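Local coordinates for IPT/TIG domain-containing protein BACOVA_02650 (Bacteroides ovatus, PDB 5E7G), which binds xyloglucan at the bacterial cell surface, probably capturing the polysaccharide before its transport into the periplasm for degradation, at residues A[105-110]-A[121-126]; A[128-133]-A[179-184]; A[135-140]-A[172-177]; A[151-156]-A[165-170]. All coordinates share one frame; numbering follows the deposited sequence.

Contact 1 (A[105-110]-A[121-126]); sequences ITRISA and TVIGGN. With SO4 (sulfate ion), chain E.
R107 and I123 run side by side from neighbouring strands, their side chains pointing the same way. The arginine chain is extended from CG to NE and brings the flat guanidinium over the end of the isoleucine: I123 CD1 lies against one face, 3.5 Å above the plane and displaced toward the rim, with R107 NH2 its nearest guanidinium atom at 3.6 Å. S109 CB, two residues on and on the same face, touches the same methyl. A sulfate ion, probably from the crystallisation liquor, sits near the guanidinium plane at its edge. R107 NH2 donates to its O4 over 3.3 Å and NH1 reaches O3 in a weak bond, while S109 OG is modelled too close to O1 for that contact to be interpreted.

The strands form the antiparallel hairpin 104-109/119-125 of an immunoglobulin-like IPT/TIG domain; the axes of 105-109 and 121-125 run 163° apart. A classic beta bulge interrupts it: T106 and R107 both face I123, whose carbonyl O accepts from T106 N at 2.7 Å and from R107 N at 3.2 Å. The shorter bond lies in the carbonyl plane; the longer donor is tilted 21° from it. From R107-I123 onward the register is regular: that pair and S109-T121 are hydrogen-bonded, with the non-hydrogen-bonded pair I108-V122 between them.

I105, I108 and V122 supply the opposite, apolar face. I105 CG2 meets V122 CG1 at 3.8 Å, the two side chains crossing at a slant, and L179 of strand 178-183 packs on all three residues. G124 stands where I105 CA comes within 4.2 Å of its own CA.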
loop_
_atom_site.group_PDB
_atom_site.type_symbol
_atom_site.label_atom_id
_atom_site.label_comp_id
_atom_site.label_asym_id
_atom_site.label_seq_id
_atom_site.Cartn_x
_atom_site.Cartn_y
_atom_site.Cartn_z
ATOM N N ILE A 105 3.884 17.643 10.070
ATOM C CA ILE A 105 4.009 16.250 10.486
ATOM C C ILE A 105 3.863 15.343 9.276
ATOM O O ILE A 105 2.882 15.420 8.536
ATOM C CB ILE A 105 2.960 15.859 11.548
ATOM C CG1 ILE A 105 3.115 16.739 12.793
ATOM C CG2 ILE A 105 3.101 14.382 11.922
ATOM C CD1 ILE A 105 1.953 16.639 13.756
ATOM N N THR A 106 4.859 14.486 9.088
ATOM C CA THR A 106 4.847 13.513 8.010
ATOM C C THR A 106 4.028 12.294 8.414
ATOM O O THR A 106 3.049 11.943 7.758
ATOM C CB THR A 106 6.273 13.081 7.645
ATOM O OG1 THR A 106 7.037 14.239 7.298
ATOM C CG2 THR A 106 6.266 12.114 6.482
ATOM N N ARG A 107 4.431 11.666 9.512
ATOM C CA ARG A 107 3.825 10.423 9.953
ATOM C C ARG A 107 4.170 10.149 11.406
ATOM O O ARG A 107 5.070 10.774 11.956
ATOM C CB ARG A 107 4.306 9.261 9.086
ATOM C CG ARG A 107 5.803 8.997 9.211
ATOM C CD ARG A 107 6.288 8.007 8.166
ATOM N NE ARG A 107 7.745 7.891 8.166
ATOM C CZ ARG A 107 8.440 7.079 8.956
ATOM N NH1 ARG A 107 7.827 6.290 9.829
ATOM N NH2 ARG A 107 9.762 7.053 8.876
ATOM N N ILE A 108 3.454 9.208 12.014
ATOM C CA ILE A 108 3.764 8.742 13.362
ATOM C C ILE A 108 4.429 7.381 13.267
ATOM O O ILE A 108 3.918 6.475 12.611
ATOM C CB ILE A 108 2.504 8.645 14.246
ATOM C CG1 ILE A 108 1.929 10.041 14.486
ATOM C CG2 ILE A 108 2.828 7.985 15.588
ATOM C CD1 ILE A 108 0.517 10.044 15.035
ATOM N N SER A 109 5.579 7.253 13.918
ATOM C CA SER A 109 6.288 5.985 14.004
ATOM C C SER A 109 5.943 5.320 15.323
ATOM O O SER A 109 6.240 5.867 16.381
ATOM C CB SER A 109 7.792 6.200 13.898
ATOM O OG SER A 109 8.470 4.965 13.911
ATOM N N ALA A 110 5.311 4.150 15.261
ATOM C CA ALA A 110 4.819 3.484 16.467
ATOM C C ALA A 110 4.787 1.968 16.334
ATOM O O ALA A 110 4.780 1.423 15.233
ATOM C CB ALA A 110 3.422 3.997 16.809
ATOM N N THR A 121 6.879 8.019 18.145
ATOM C CA THR A 121 7.693 9.106 17.619
ATOM C C THR A 121 6.972 9.845 16.505
ATOM O O THR A 121 6.617 9.264 15.478
ATOM C CB THR A 121 9.043 8.588 17.097
ATOM O OG1 THR A 121 9.691 7.830 18.118
ATOM C CG2 THR A 121 9.942 9.744 16.690
ATOM N N VAL A 122 6.751 11.137 16.726
ATOM C CA VAL A 122 6.189 12.002 15.702
ATOM C C VAL A 122 7.317 12.428 14.776
ATOM O O VAL A 122 8.358 12.892 15.233
ATOM C CB VAL A 122 5.504 13.243 16.305
ATOM C CG1 VAL A 122 4.912 14.113 15.211
ATOM C CG2 VAL A 122 4.427 12.826 17.293
ATOM N N ILE A 123 7.106 12.262 13.475
ATOM C CA ILE A 123 8.125 12.581 12.478
ATOM C C ILE A 123 7.639 13.686 11.556
ATOM O O ILE A 123 6.546 13.610 11.000
ATOM C CB ILE A 123 8.497 11.342 11.655
ATOM C CG1 ILE A 123 9.142 10.300 12.574
ATOM C CG2 ILE A 123 9.442 11.715 10.515
ATOM C CD1 ILE A 123 9.474 8.989 11.902
ATOM N N GLY A 124 8.463 14.718 11.406
ATOM C CA GLY A 124 8.141 15.829 10.530
ATOM C C GLY A 124 9.302 16.794 10.422
ATOM O O GLY A 124 10.446 16.377 10.238
ATOM N N GLY A 125 9.005 18.084 10.544
ATOM C CA GLY A 125 10.020 19.114 10.426
ATOM C C GLY A 125 9.612 20.447 11.030
ATOM O O GLY A 125 8.428 20.712 11.267
ATOM N N ASN A 126 10.612 21.291 11.268
ATOM C CA ASN A 126 10.404 22.609 11.853
ATOM C C ASN A 126 9.676 22.526 13.195
ATOM O O ASN A 126 8.803 23.343 13.484
ATOM C CB ASN A 126 9.627 23.511 10.887
ATOM C CG ASN A 126 10.251 23.569 9.500
ATOM O OD1 ASN A 126 11.443 23.311 9.317
ATOM N ND2 ASN A 126 9.439 23.914 8.512
HETATM S S SO4 E . 10.472 3.750 11.249
HETATM O O1 SO4 E . 10.338 4.630 12.400
HETATM O O2 SO4 E . 11.169 2.520 11.620
HETATM O O3 SO4 E . 9.145 3.371 10.762
HETATM O O4 SO4 E . 11.241 4.508 10.264
#

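Contact 2 (A[128-133]-A[179-184]); sequences YEVQAV and LVVECY
E182 faces both Q131 and A132, a classic beta bulge in the antiparallel pairing of strands 130-136 and 178-183, central strands of one sheet of the IPT/TIG sandwich. Among the backbone bonds, E182 O takes two donors: Q131 N at 2.7 Å, nearly in line with the carbonyl bond, and A132 N at 3.3 Å, tilted 17° from the carbonyl plane. E182 N returns a bond to A132 O. Past the bulge Y184 N reaches E129 O only weakly.

Apolar contacts gather on the face of V130, V133, V181 and C183. V130 CG2 lies 4.0 Å from C183 SG and also meets V181 CG1, while V133 CG1 approaches L179 CD2 more loosely.

Polar side chains occupy the other face and the strand ends. The E182 chain, extended beyond CG, carries OE2 past A132 CB to a salt bridge with R146. At Y184, Q131 and E129 both cross the side chain at a slant; the Q131 amide stands 76° from the ring plane. The tyrosine ring stacks with H97 and its hydroxyl is hydrogen-bonded to D23, while Q131 NE2 comes within 3.4 Å of Y184 CA.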
loop_
_atom_site.group_PDB
_atom_site.type_symbol
_atom_site.label_atom_id
_atom_site.label_comp_id
_atom_site.label_asym_id
_atom_site.label_seq_id
_atom_site.Cartn_x
_atom_site.Cartn_y
_atom_site.Cartn_z
ATOM N N TYR A 128 10.215 23.671 15.888
ATOM C CA TYR A 128 10.780 24.730 16.708
ATOM C C TYR A 128 9.740 25.229 17.695
ATOM O O TYR A 128 8.560 25.331 17.355
ATOM C CB TYR A 128 11.255 25.902 15.835
ATOM C CG TYR A 128 12.208 25.524 14.720
ATOM C CD1 TYR A 128 13.485 25.059 15.001
ATOM C CD2 TYR A 128 11.839 25.658 13.386
ATOM C CE1 TYR A 128 14.363 24.720 13.991
ATOM C CE2 TYR A 128 12.718 25.324 12.362
ATOM C CZ TYR A 128 13.977 24.856 12.677
ATOM O OH TYR A 128 14.856 24.519 11.677
ATOM N N GLU A 129 10.173 25.540 18.910
ATOM C CA GLU A 129 9.329 26.277 19.845
ATOM C C GLU A 129 8.033 25.527 20.168
ATOM O O GLU A 129 6.969 26.132 20.306
ATOM C CB GLU A 129 9.012 27.664 19.265
ATOM C CG GLU A 129 10.266 28.452 18.862
ATOM C CD GLU A 129 9.969 29.669 18.001
ATOM O OE1 GLU A 129 10.594 30.726 18.229
ATOM O OE2 GLU A 129 9.128 29.565 17.086
ATOM N N VAL A 130 8.132 24.206 20.279
ATOM C CA VAL A 130 6.998 23.377 20.677
ATOM C C VAL A 130 6.463 23.831 22.032
ATOM O O VAL A 130 7.177 23.804 23.033
ATOM C CB VAL A 130 7.394 21.880 20.747
ATOM C CG1 VAL A 130 6.239 21.023 21.268
ATOM C CG2 VAL A 130 7.842 21.392 19.379
ATOM N N GLN A 131 5.205 24.253 22.052
ATOM C CA GLN A 131 4.560 24.692 23.285
ATOM C C GLN A 131 3.812 23.538 23.956
ATOM O O GLN A 131 3.997 23.274 25.146
ATOM C CB GLN A 131 3.603 25.849 22.991
ATOM C CG GLN A 131 4.302 27.097 22.467
ATOM C CD GLN A 131 3.332 28.148 21.972
ATOM O OE1 GLN A 131 2.146 27.874 21.773
ATOM N NE2 GLN A 131 3.832 29.362 21.765
ATOM N N ALA A 132 2.977 22.849 23.183
ATOM C CA ALA A 132 2.178 21.742 23.698
ATOM C C ALA A 132 2.017 20.635 22.657
ATOM O O ALA A 132 2.193 20.857 21.457
ATOM C CB ALA A 132 0.816 22.246 24.142
ATOM N N VAL A 133 1.692 19.438 23.135
ATOM C CA VAL A 133 1.328 18.327 22.263
ATOM C C VAL A 133 0.092 17.635 22.825
ATOM O O VAL A 133 0.056 17.297 24.007
ATOM C CB VAL A 133 2.464 17.301 22.120
ATOM C CG1 VAL A 133 2.105 16.268 21.062
ATOM C CG2 VAL A 133 3.770 17.993 21.762
ATOM N N LEU A 179 -3.407 13.818 16.270
ATOM C CA LEU A 179 -2.307 14.258 17.112
ATOM C C LEU A 179 -1.914 15.651 16.637
ATOM O O LEU A 179 -1.818 15.896 15.434
ATOM C CB LEU A 179 -1.130 13.289 17.038
ATOM C CG LEU A 179 0.101 13.652 17.871
ATOM C CD1 LEU A 179 0.814 12.388 18.326
ATOM C CD2 LEU A 179 1.061 14.541 17.086
ATOM N N VAL A 180 -1.709 16.560 17.584
ATOM C CA VAL A 180 -1.389 17.946 17.272
ATOM C C VAL A 180 -0.085 18.365 17.941
ATOM O O VAL A 180 0.115 18.126 19.131
ATOM C CB VAL A 180 -2.509 18.902 17.721
ATOM C CG1 VAL A 180 -2.128 20.353 17.432
ATOM C CG2 VAL A 180 -3.808 18.552 17.022
ATOM N N VAL A 181 0.792 18.986 17.156
ATOM C CA VAL A 181 2.001 19.608 17.674
ATOM C C VAL A 181 1.793 21.109 17.615
ATOM O O VAL A 181 1.660 21.688 16.539
ATOM C CB VAL A 181 3.255 19.200 16.879
ATOM C CG1 VAL A 181 4.483 19.991 17.340
ATOM C CG2 VAL A 181 3.505 17.707 17.031
ATOM N N GLU A 182 1.751 21.726 18.791
ATOM C CA GLU A 182 1.462 23.146 18.922
ATOM C C GLU A 182 2.756 23.945 19.068
ATOM O O GLU A 182 3.463 23.813 20.070
ATOM C CB GLU A 182 0.547 23.373 20.125
ATOM C CG GLU A 182 -0.289 24.627 20.065
ATOM C CD GLU A 182 -1.441 24.584 21.049
ATOM O OE1 GLU A 182 -2.606 24.703 20.610
ATOM O OE2 GLU A 182 -1.184 24.418 22.260
ATOM N N CYS A 183 3.063 24.758 18.061
ATOM C CA CYS A 183 4.264 25.593 18.074
ATOM C C CYS A 183 3.892 27.069 18.124
ATOM O O CYS A 183 2.730 27.431 17.938
ATOM C CB CYS A 183 5.135 25.309 16.848
ATOM S SG CYS A 183 5.837 23.648 16.805
ATOM N N TYR A 184 4.887 27.912 18.384
ATOM C CA TYR A 184 4.697 29.359 18.434
ATOM C C TYR A 184 4.141 29.884 17.114
ATOM O O TYR A 184 3.179 30.651 17.100
ATOM C CB TYR A 184 6.026 30.049 18.762
ATOM C CG TYR A 184 5.945 31.550 18.952
ATOM C CD1 TYR A 184 5.862 32.407 17.861
ATOM C CD2 TYR A 184 5.984 32.108 20.224
ATOM C CE1 TYR A 184 5.796 33.778 18.029
ATOM C CE2 TYR A 184 5.924 33.479 20.403
ATOM C CZ TYR A 184 5.829 34.309 19.300
ATOM O OH TYR A 184 5.768 35.674 19.470
#

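Contact 3 (A[135-140]-A[172-177]); sequences LSTEQP and NLLEEG
L174 pushes its two methyls against different parts of segment 135-140. CD1 lies on the backbone of S136, 3.3 Å from both its N and its C, and also approaches L135 CB at 3.8 Å. CD2 turns instead to T137, meeting CG2 at 3.3 Å where the two side chains cross at about a right angle. The fork of the leucine therefore straddles the point at which strand 130-136 gives way to loop.

L135 is the second large contributor and is buried. Its CD1 ends 3.5 Å from L173 CD2. These two leucines meet through methyls at a slant, so L173 and L174 hold the same residue at different levels: one at the end of its side chain, the other near its base.

T137 completes the apolar contact. With OG1 placed between the backbone N and the carbonyl carbon (chi1 63°), CG2 is the branch that faces L174. Close by, the chains meet through backbone: T137 and G177 have CA atoms 4.2 Å apart, and G177 CA makes a CH...O contact of 3.4 Å with S136 O. Having no side chain, G177 can come this close; a beta carbon would run into S136 O, and the backbone angles (phi 156°) by themselves call for glycine.

Segment 172-177 lies in the loop from strand 164-168 to strand 178-183, and thus between the two sheets of the IPT/TIG sandwich. F192 of strand 187-193 touches both L135 and L173, Q151 of strand 151-152 borders the same two leucines, and S136 pairs through its backbone with Y178 as strand 178-183 begins.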
loop_
_atom_site.group_PDB
_atom_site.type_symbol
_atom_site.label_atom_id
_atom_site.label_comp_id
_atom_site.label_asym_id
_atom_site.label_seq_id
_atom_site.Cartn_x
_atom_site.Cartn_y
_atom_site.Cartn_z
ATOM N N LEU A 135 -3.669 15.037 21.880
ATOM C CA LEU A 135 -4.540 14.220 21.049
ATOM C C LEU A 135 -5.946 14.790 21.117
ATOM O O LEU A 135 -6.351 15.312 22.154
ATOM C CB LEU A 135 -4.539 12.767 21.520
ATOM C CG LEU A 135 -3.178 12.087 21.611
ATOM C CD1 LEU A 135 -3.312 10.739 22.294
ATOM C CD2 LEU A 135 -2.579 11.937 20.220
ATOM N N SER A 136 -6.691 14.697 20.021
ATOM C CA SER A 136 -8.057 15.208 19.989
ATOM C C SER A 136 -8.922 14.440 18.999
ATOM O O SER A 136 -8.442 13.961 17.972
ATOM C CB SER A 136 -8.060 16.695 19.636
ATOM O OG SER A 136 -9.375 17.227 19.673
ATOM N N THR A 137 -10.208 14.340 19.317
ATOM C CA THR A 137 -11.161 13.620 18.479
ATOM C C THR A 137 -11.471 14.397 17.207
ATOM O O THR A 137 -11.918 13.826 16.211
ATOM C CB THR A 137 -12.474 13.357 19.233
ATOM O OG1 THR A 137 -13.101 14.606 19.552
ATOM C CG2 THR A 137 -12.210 12.577 20.513
ATOM N N GLU A 138 -11.235 15.704 17.254
ATOM C CA GLU A 138 -11.484 16.584 16.120
ATOM C C GLU A 138 -10.325 17.568 15.948
ATOM O O GLU A 138 -9.486 17.716 16.839
ATOM C CB GLU A 138 -12.809 17.322 16.308
ATOM C CG GLU A 138 -12.972 17.976 17.675
ATOM C CD GLU A 138 -14.414 18.353 17.979
ATOM O OE1 GLU A 138 -15.307 17.499 17.780
ATOM O OE2 GLU A 138 -14.652 19.502 18.417
ATOM N N GLN A 139 -10.282 18.228 14.795
ATOM C CA GLN A 139 -9.133 19.051 14.429
ATOM C C GLN A 139 -9.214 20.458 15.008
ATOM O O GLN A 139 -10.306 20.981 15.232
ATOM C CB GLN A 139 -9.014 19.136 12.909
ATOM C CG GLN A 139 -8.690 17.812 12.242
ATOM C CD GLN A 139 -8.839 17.870 10.732
ATOM O OE1 GLN A 139 -9.935 17.689 10.199
ATOM N NE2 GLN A 139 -7.738 18.131 10.036
ATOM N N PRO A 140 -8.050 21.082 15.249
ATOM C CA PRO A 140 -8.055 22.475 15.700
ATOM C C PRO A 140 -8.492 23.392 14.569
ATOM O O PRO A 140 -8.399 23.000 13.406
ATOM C CB PRO A 140 -6.598 22.726 16.102
ATOM C CG PRO A 140 -5.810 21.762 15.293
ATOM C CD PRO A 140 -6.682 20.552 15.100
ATOM N N ASN A 172 -5.944 6.432 29.188
ATOM C CA ASN A 172 -7.265 6.619 28.600
ATOM C C ASN A 172 -7.150 7.085 27.145
ATOM O O ASN A 172 -7.804 8.047 26.733
ATOM C CB ASN A 172 -8.068 7.627 29.433
ATOM C CG ASN A 172 -9.562 7.533 29.193
ATOM O OD1 ASN A 172 -10.134 6.442 29.174
ATOM N ND2 ASN A 172 -10.205 8.683 29.006
ATOM N N LEU A 173 -6.312 6.390 26.381
ATOM C CA LEU A 173 -5.957 6.793 25.017
ATOM C C LEU A 173 -7.148 6.981 24.091
ATOM O O LEU A 173 -8.079 6.176 24.092
ATOM C CB LEU A 173 -5.026 5.756 24.390
ATOM C CG LEU A 173 -3.557 6.142 24.230
ATOM C CD1 LEU A 173 -2.789 4.975 23.640
ATOM C CD2 LEU A 173 -3.389 7.382 23.355
ATOM N N LEU A 174 -7.107 8.044 23.288
ATOM C CA LEU A 174 -8.045 8.186 22.183
ATOM C C LEU A 174 -7.884 7.008 21.247
ATOM O O LEU A 174 -6.762 6.636 20.904
ATOM C CB LEU A 174 -7.813 9.488 21.410
ATOM C CG LEU A 174 -8.562 10.736 21.882
ATOM C CD1 LEU A 174 -8.238 11.918 20.975
ATOM C CD2 LEU A 174 -10.069 10.497 21.920
ATOM N N GLU A 175 -9.002 6.420 20.835
ATOM C CA GLU A 175 -8.962 5.313 19.893
ATOM C C GLU A 175 -8.678 5.859 18.495
ATOM O O GLU A 175 -7.821 5.342 17.775
ATOM C CB GLU A 175 -10.276 4.528 19.906
ATOM C CG GLU A 175 -10.153 3.112 19.345
ATOM C CD GLU A 175 -11.490 2.522 18.918
ATOM O OE1 GLU A 175 -12.533 2.945 19.462
ATOM O OE2 GLU A 175 -11.496 1.636 18.034
ATOM N N GLU A 176 -9.399 6.911 18.126
ATOM C CA GLU A 176 -9.228 7.543 16.828
ATOM C C GLU A 176 -9.373 9.055 16.932
ATOM O O GLU A 176 -10.119 9.567 17.769
ATOM C CB GLU A 176 -10.241 7.000 15.818
ATOM C CG GLU A 176 -10.071 5.525 15.497
ATOM C CD GLU A 176 -10.899 5.082 14.296
ATOM O OE1 GLU A 176 -11.508 5.946 13.622
ATOM O OE2 GLU A 176 -10.940 3.862 14.029
ATOM N N GLY A 177 -8.650 9.762 16.074
ATOM C CA GLY A 177 -8.704 11.207 16.048
ATOM C C GLY A 177 -7.443 11.788 15.450
ATOM O O GLY A 177 -7.004 11.376 14.373
#

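Contact 4 (A[151-156]-A[165-170]); sequences QEITNY and ITLTAP
Y156 pairs with L167 at an antiparallel, non-hydrogen-bonded position where edge strand 156-158 joins strand 164-168 in one sheet of the IPT/TIG beta-sandwich. Segment 151-156 starts in the other sheet, on strand 151-152, so the contact follows the chain as it passes from one sheet to the other.

Backbone interactions are few. T168 N donates to N155 O over 3.2 Å, with an N-H...O angle of 162°. At the pair itself the CA atoms come to 4.0 Å, and Y156 CA makes a CH...O contact with T166 O at 3.3 Å.

Apolar contacts are more numerous. I153 and L167 cross at about a right angle: I153 CG2 meets L167 CB at 3.9 Å, and I153 CD1 comes up against both leucine methyls. I153 CG1 also approaches P170 CD, at 4.2 Å. On the neighbouring strand V122 packs on L167 as well. Y156 touches through its CB, which lies 3.7 Å from L167 CB and also meets I165 CG2. Its CG occupies the position between the backbone N and the carbonyl carbon (chi1 62°), and the ring leads away from strand 164-168 toward strand 130-136, where its hydroxyl makes a weak hydrogen bond to Q131 O.

The polar ends of N155 and Q151 rest on carbon of the other segment. The N155 side chain slants across T168, with ND2 against the threonine's CG2. Q151, extended beyond CG, crosses P170 at about a right angle. Its OE1, which also accepts a weak hydrogen bond from L174 N, rests 3.3 Å from P170 CG.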
loop_
_atom_site.group_PDB
_atom_site.type_symbol
_atom_site.label_atom_id
_atom_site.label_comp_id
_atom_site.label_asym_id
_atom_site.label_seq_id
_atom_site.Cartn_x
_atom_site.Cartn_y
_atom_site.Cartn_z
ATOM N N GLN A 151 -6.411 15.694 24.922
ATOM C CA GLN A 151 -5.697 14.769 25.787
ATOM C C GLN A 151 -4.223 15.171 25.823
ATOM O O GLN A 151 -3.424 14.718 25.003
ATOM C CB GLN A 151 -5.875 13.342 25.266
ATOM C CG GLN A 151 -5.899 12.263 26.315
ATOM C CD GLN A 151 -6.369 10.939 25.741
ATOM O OE1 GLN A 151 -5.609 9.974 25.682
ATOM N NE2 GLN A 151 -7.626 10.893 25.302
ATOM N N GLU A 152 -3.875 16.042 26.762
ATOM C CA GLU A 152 -2.533 16.610 26.821
ATOM C C GLU A 152 -1.466 15.528 26.933
ATOM O O GLU A 152 -1.594 14.598 27.729
ATOM C CB GLU A 152 -2.410 17.570 28.004
ATOM C CG GLU A 152 -1.390 18.679 27.800
ATOM C CD GLU A 152 -1.886 19.783 26.873
ATOM O OE1 GLU A 152 -3.089 19.796 26.534
ATOM O OE2 GLU A 152 -1.069 20.642 26.481
ATOM N N ILE A 153 -0.422 15.654 26.119
ATOM C CA ILE A 153 0.754 14.798 26.223
ATOM C C ILE A 153 1.821 15.583 26.974
ATOM O O ILE A 153 2.398 16.528 26.438
ATOM C CB ILE A 153 1.262 14.347 24.835
ATOM C CG1 ILE A 153 0.176 13.533 24.126
ATOM C CG2 ILE A 153 2.542 13.518 24.967
ATOM C CD1 ILE A 153 0.474 13.204 22.675
ATOM N N THR A 154 2.062 15.187 28.221
ATOM C CA THR A 154 2.925 15.936 29.134
ATOM C C THR A 154 4.399 15.589 28.960
ATOM O O THR A 154 5.271 16.448 29.104
ATOM C CB THR A 154 2.553 15.667 30.610
ATOM O OG1 THR A 154 3.026 14.369 30.994
ATOM C CG2 THR A 154 1.044 15.749 30.818
ATOM N N ASN A 155 4.667 14.317 28.680
ATOM C CA ASN A 155 6.028 13.840 28.487
ATOM C C ASN A 155 6.389 13.724 27.003
ATOM O O ASN A 155 5.972 12.785 26.324
ATOM C CB ASN A 155 6.213 12.489 29.180
ATOM C CG ASN A 155 7.649 12.013 29.146
ATOM O OD1 ASN A 155 8.568 12.802 28.920
ATOM N ND2 ASN A 155 7.853 10.720 29.370
ATOM N N TYR A 156 7.155 14.689 26.502
ATOM C CA TYR A 156 7.674 14.622 25.143
ATOM C C TYR A 156 9.043 15.285 25.084
ATOM O O TYR A 156 9.341 16.161 25.891
ATOM C CB TYR A 156 6.712 15.289 24.157
ATOM C CG TYR A 156 6.490 16.768 24.404
ATOM C CD1 TYR A 156 7.418 17.712 23.978
ATOM C CD2 TYR A 156 5.349 17.223 25.054
ATOM C CE1 TYR A 156 7.223 19.060 24.201
ATOM C CE2 TYR A 156 5.144 18.576 25.277
ATOM C CZ TYR A 156 6.085 19.489 24.848
ATOM O OH TYR A 156 5.891 20.833 25.066
ATOM N N ILE A 165 9.706 14.279 17.444
ATOM C CA ILE A 165 9.258 14.387 18.824
ATOM C C ILE A 165 8.969 13.000 19.387
ATOM O O ILE A 165 7.987 12.362 19.009
ATOM C CB ILE A 165 7.988 15.258 18.963
ATOM C CG1 ILE A 165 8.203 16.632 18.326
ATOM C CG2 ILE A 165 7.608 15.407 20.447
ATOM C CD1 ILE A 165 6.963 17.535 18.347
ATOM N N THR A 166 9.828 12.533 20.285
ATOM C CA THR A 166 9.578 11.286 20.996
ATOM C C THR A 166 8.740 11.577 22.230
ATOM O O THR A 166 9.064 12.475 23.007
ATOM C CB THR A 166 10.876 10.597 21.401
ATOM O OG1 THR A 166 11.635 10.302 20.223
ATOM C CG2 THR A 166 10.589 9.307 22.142
ATOM N N LEU A 167 7.662 10.817 22.402
ATOM C CA LEU A 167 6.719 11.063 23.486
ATOM C C LEU A 167 6.147 9.756 24.052
ATOM O O LEU A 167 6.284 8.689 23.449
ATOM C CB LEU A 167 5.593 11.982 22.998
ATOM C CG LEU A 167 4.693 11.468 21.874
ATOM C CD1 LEU A 167 3.526 10.658 22.432
ATOM C CD2 LEU A 167 4.175 12.624 21.025
ATOM N N THR A 168 5.521 9.850 25.225
ATOM C CA THR A 168 4.875 8.701 25.849
ATOM C C THR A 168 3.362 8.896 25.806
ATOM O O THR A 168 2.862 10.016 25.948
ATOM C CB THR A 168 5.349 8.493 27.312
ATOM O OG1 THR A 168 4.813 9.524 28.151
ATOM C CG2 THR A 168 6.874 8.503 27.387
ATOM N N ALA A 169 2.645 7.798 25.590
ATOM C CA ALA A 169 1.202 7.841 25.389
ATOM C C ALA A 169 0.453 8.058 26.704
ATOM O O ALA A 169 0.765 7.417 27.708
ATOM C CB ALA A 169 0.733 6.558 24.732
ATOM N N PRO A 170 -0.557 8.943 26.696
ATOM C CA PRO A 170 -1.332 9.207 27.914
ATOM C C PRO A 170 -2.223 8.036 28.328
ATOM O O PRO A 170 -2.389 7.088 27.561
ATOM C CB PRO A 170 -2.184 10.421 27.531
ATOM C CG PRO A 170 -2.327 10.335 26.059
ATOM C CD PRO A 170 -1.048 9.729 25.551
#

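Overall arrangement
All four contacts belong to the second IPT/TIG domain, far along the chain from the glycan-binding domain. Contact 1 is a surface hairpin; the others are partly buried. Contacts 1 and 2 are strand pairings in opposite sheets, each with a classic bulge, and their apolar faces meet where I105 packs on V181. Contacts 2 and 3 share strand 130-136, but backbone bonding in contact 2 gives way to leucine packing in contact 3. Contact 4 touches all the others: 165-170 extends the sheet of contact 1, while 151-156 borders strand 130-136 and Q151 approaches the loop of contact 3.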